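Local atomic coordinates of domain of unknown function (Pectobacterium atrosepticum SCRI1043, PDB entry 3CJL), a protein that is of unknown function, a small DUF3861-family protein that assembles as a pair of identical chains. Residues S25-L30 against F58-M63. Residues are numbered along the deposited sequence; the frame is centred on the assembly and turned at random.
Sequences SLHDDL and FGEVMM
Glu60 reaches from its helix to three consecutive residues, Ser25, Leu26 and His27, and is the only residue of 58-63 to touch 25-30. Its aliphatic part lies against Leu26, with CB of Glu60 3.8 Å from CD2 of Leu26, the two side chains running at a slant to each other. Further out, CG of Glu60 comes within 3.4 Å of the carbonyl O of Ser25, a close approach of a methylene to a backbone oxygen. The carboxylate meets the edge of the His27 ring on its carbon side: CD2 of His27 is 3.4 Å from OE1 and 3.5 Å from OE2 of Glu60. Ring and carboxylate planes are turned 50° apart, and the touch is best read as a van der Waals or weakly polar contact at a C-H edge. With CG anti to the backbone N (chi1 179°), Glu60 extends toward the strand end, and a bend at chi2 (57°) turns its carboxylate toward the imidazole edge. The stronger polar partners lie elsewhere: OE2 of Glu60 is hydrogen-bonded to NE2 of Gln64, one turn along the helix, and ND1 of His27 to the backbone O of Gly1. Close by, Asp28 forms a salt bridge with Lys56, a further tie between the loop and helix 45-64. The contact thus joins the end of strand 19-26, where the chain leaves the two-stranded antiparallel sheet for helix 30-37, to the C-terminal part of helix 45-64; Glu60 and Val61 also touch Phe24 of the strand, while Phe58 packs against Phe78 of helix 75-86 and Phe58 of the second subunit.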
ATOM      1  N   SER A  25      -4.940   3.028  11.149  1.00 31.93           N
ATOM      2  CA  SER A  25      -3.960   3.652  12.019  1.00 34.77           C
ATOM      3  C   SER A  25      -2.551   3.275  11.550  1.00 34.30           C
ATOM      4  O   SER A  25      -2.321   2.120  11.266  1.00 33.67           O
ATOM      5  CB  SER A  25      -4.195   3.180  13.456  1.00 34.05           C
ATOM      6  OG  SER A  25      -3.257   3.759  14.341  1.00 43.66           O
ATOM      7  N   LEU A  26      -1.654   4.258  11.436  1.00 33.90           N
ATOM      8  CA  LEU A  26      -0.246   4.026  11.103  1.00 35.58           C
ATOM      9  C   LEU A  26       0.575   4.574  12.242  1.00 35.19           C
ATOM     10  O   LEU A  26       0.224   5.590  12.828  1.00 34.76           O
ATOM     11  CB  LEU A  26       0.187   4.745   9.814  1.00 35.85           C
ATOM     12  CG  LEU A  26      -0.562   4.444   8.512  1.00 42.78           C
ATOM     13  CD1 LEU A  26      -0.108   5.408   7.426  1.00 41.67           C
ATOM     14  CD2 LEU A  26      -0.390   2.986   8.066  1.00 43.62           C
ATOM     15  N   HIS A  27       1.703   3.932  12.506  1.00 35.29           N
ATOM     16  CA  HIS A  27       2.631   4.358  13.552  1.00 34.90           C
ATOM     17  C   HIS A  27       3.744   5.280  13.081  1.00 36.47           C
ATOM     18  O   HIS A  27       4.802   5.358  13.696  1.00 37.84           O
ATOM     19  CB  HIS A  27       3.148   3.134  14.261  1.00 33.97           C
ATOM     20  CG  HIS A  27       2.077   2.448  15.011  1.00 37.14           C
ATOM     21  ND1 HIS A  27       1.579   2.964  16.184  1.00 43.58           N
ATOM     22  CD2 HIS A  27       1.323   1.369  14.715  1.00 39.08           C
ATOM     23  CE1 HIS A  27       0.601   2.194  16.608  1.00 38.86           C
ATOM     24  NE2 HIS A  27       0.430   1.215  15.740  1.00 40.90           N
ATOM     25  N   ASP A  28       3.484   5.973  11.981  1.00 39.16           N
ATOM     26  CA  ASP A  28       4.285   7.080  11.504  1.00 40.83           C
ATOM     27  C   ASP A  28       3.320   8.193  11.118  1.00 40.24           C
ATOM     28  O   ASP A  28       2.145   7.934  10.857  1.00 41.43           O
ATOM     29  CB  ASP A  28       5.087   6.659  10.284  1.00 42.97           C
ATOM     30  CG  ASP A  28       6.225   5.712  10.624  1.00 50.47           C
ATOM     31  OD1 ASP A  28       7.159   6.151  11.328  1.00 59.60           O
ATOM     32  OD2 ASP A  28       6.190   4.543  10.167  1.00 60.07           O
ATOM     33  N   ASP A  29       3.818   9.424  11.117  1.00 37.61           N
ATOM     34  CA  ASP A  29       3.084  10.575  10.635  1.00 37.04           C
ATOM     35  C   ASP A  29       3.250  10.528   9.122  1.00 35.47           C
ATOM     36  O   ASP A  29       4.284  10.928   8.611  1.00 35.65           O
ATOM     37  CB  ASP A  29       3.680  11.860  11.236  1.00 37.56           C
ATOM     38  CG  ASP A  29       2.967  13.110  10.785  1.00 37.42           C
ATOM     39  OD1 ASP A  29       2.305  13.088   9.731  1.00 42.28           O
ATOM     40  OD2 ASP A  29       3.091  14.143  11.479  1.00 43.29           O
ATOM     41  N   LEU A  30       2.227  10.032   8.420  1.00 34.68           N
ATOM     42  CA  LEU A  30       2.284   9.820   6.970  1.00 35.09           C
ATOM     43  C   LEU A  30       2.545  11.102   6.175  1.00 34.26           C
ATOM     44  O   LEU A  30       3.395  11.122   5.290  1.00 33.50           O
ATOM     45  CB  LEU A  30       0.997   9.144   6.477  1.00 35.03           C
ATOM     46  CG  LEU A  30       0.830   8.873   4.980  1.00 37.36           C
ATOM     47  CD1 LEU A  30       1.954   7.986   4.434  1.00 35.43           C
ATOM     48  CD2 LEU A  30      -0.544   8.226   4.742  1.00 34.55           C
ATOM     49  N   PHE A  58       0.272  -1.529   3.553  1.00 35.91           N
ATOM     50  CA  PHE A  58       0.479  -2.983   3.616  1.00 37.39           C
ATOM     51  C   PHE A  58       1.519  -3.384   4.666  1.00 35.90           C
ATOM     52  O   PHE A  58       1.347  -4.405   5.310  1.00 36.77           O
ATOM     53  CB  PHE A  58       0.595  -3.639   2.208  1.00 42.33           C
ATOM     54  CG  PHE A  58       1.982  -3.979   1.749  1.00 40.77           C
ATOM     55  CD1 PHE A  58       2.588  -5.154   2.170  1.00 47.06           C
ATOM     56  CD2 PHE A  58       2.621  -3.209   0.775  1.00 50.23           C
ATOM     57  CE1 PHE A  58       3.849  -5.503   1.727  1.00 48.69           C
ATOM     58  CE2 PHE A  58       3.884  -3.563   0.296  1.00 45.48           C
ATOM     59  CZ  PHE A  58       4.499  -4.708   0.780  1.00 50.89           C
ATOM     60  N   GLY A  59       2.514  -2.531   4.910  1.00 34.68           N
ATOM     61  CA  GLY A  59       3.530  -2.764   5.931  1.00 35.74           C
ATOM     62  C   GLY A  59       3.016  -2.770   7.361  1.00 35.38           C
ATOM     63  O   GLY A  59       3.435  -3.591   8.165  1.00 36.11           O
ATOM     64  N   GLU A  60       2.121  -1.841   7.665  1.00 34.50           N
ATOM     65  CA  GLU A  60       1.401  -1.814   8.940  1.00 34.88           C
ATOM     66  C   GLU A  60       0.588  -3.101   9.188  1.00 33.15           C
ATOM     67  O   GLU A  60       0.613  -3.640  10.291  1.00 35.55           O
ATOM     68  CB  GLU A  60       0.489  -0.588   8.977  1.00 35.29           C
ATOM     69  CG  GLU A  60      -0.354  -0.426  10.224  1.00 39.60           C
ATOM     70  CD  GLU A  60       0.464  -0.383  11.511  1.00 45.50           C
ATOM     71  OE1 GLU A  60       1.550   0.249  11.528  1.00 46.37           O
ATOM     72  OE2 GLU A  60       0.002  -0.990  12.505  1.00 48.48           O
ATOM     73  N   VAL A  61      -0.111  -3.606   8.177  1.00 33.78           N
ATOM     74  CA  VAL A  61      -0.887  -4.858   8.340  1.00 34.34           C
ATOM     75  C   VAL A  61       0.012  -6.056   8.670  1.00 36.43           C
ATOM     76  O   VAL A  61      -0.315  -6.884   9.524  1.00 38.12           O
ATOM     77  CB  VAL A  61      -1.761  -5.177   7.104  1.00 34.30           C
ATOM     78  CG1 VAL A  61      -2.431  -6.536   7.271  1.00 32.42           C
ATOM     79  CG2 VAL A  61      -2.824  -4.106   6.914  1.00 32.87           C
HETATM   80  N   MSE A  62       1.133  -6.145   7.986  1.00 38.11           N
HETATM   81  CA  MSE A  62       2.114  -7.182   8.267  1.00 43.14           C
HETATM   82  C   MSE A  62       2.708  -7.052   9.682  1.00 39.16           C
HETATM   83  O   MSE A  62       2.935  -8.070  10.325  1.00 37.81           O
HETATM   84  CB  MSE A  62       3.205  -7.177   7.202  1.00 40.27           C
HETATM   85  CG  MSE A  62       2.653  -7.583   5.845  1.00 51.03           C
HETATM   86 SE   MSE A  62       4.002  -7.927   4.478  0.75 56.31          SE
HETATM   87  CE  MSE A  62       5.271  -6.512   4.927  1.00 46.01           C
HETATM   88  N   MSE A  63       2.938  -5.829  10.162  1.00 39.50           N
HETATM   89  CA  MSE A  63       3.365  -5.611  11.562  1.00 42.06           C
HETATM   90  C   MSE A  63       2.323  -6.167  12.534  1.00 41.64           C
HETATM   91  O   MSE A  63       2.668  -6.764  13.534  1.00 41.93           O
HETATM   92  CB  MSE A  63       3.513  -4.120  11.917  1.00 43.86           C
HETATM   93  CG  MSE A  63       4.610  -3.315  11.247  1.00 50.98           C
HETATM   94 SE   MSE A  63       6.285  -4.218  11.133  0.75 74.59          SE
HETATM   95  CE  MSE A  63       6.166  -4.898   9.169  1.00 56.92           C
TER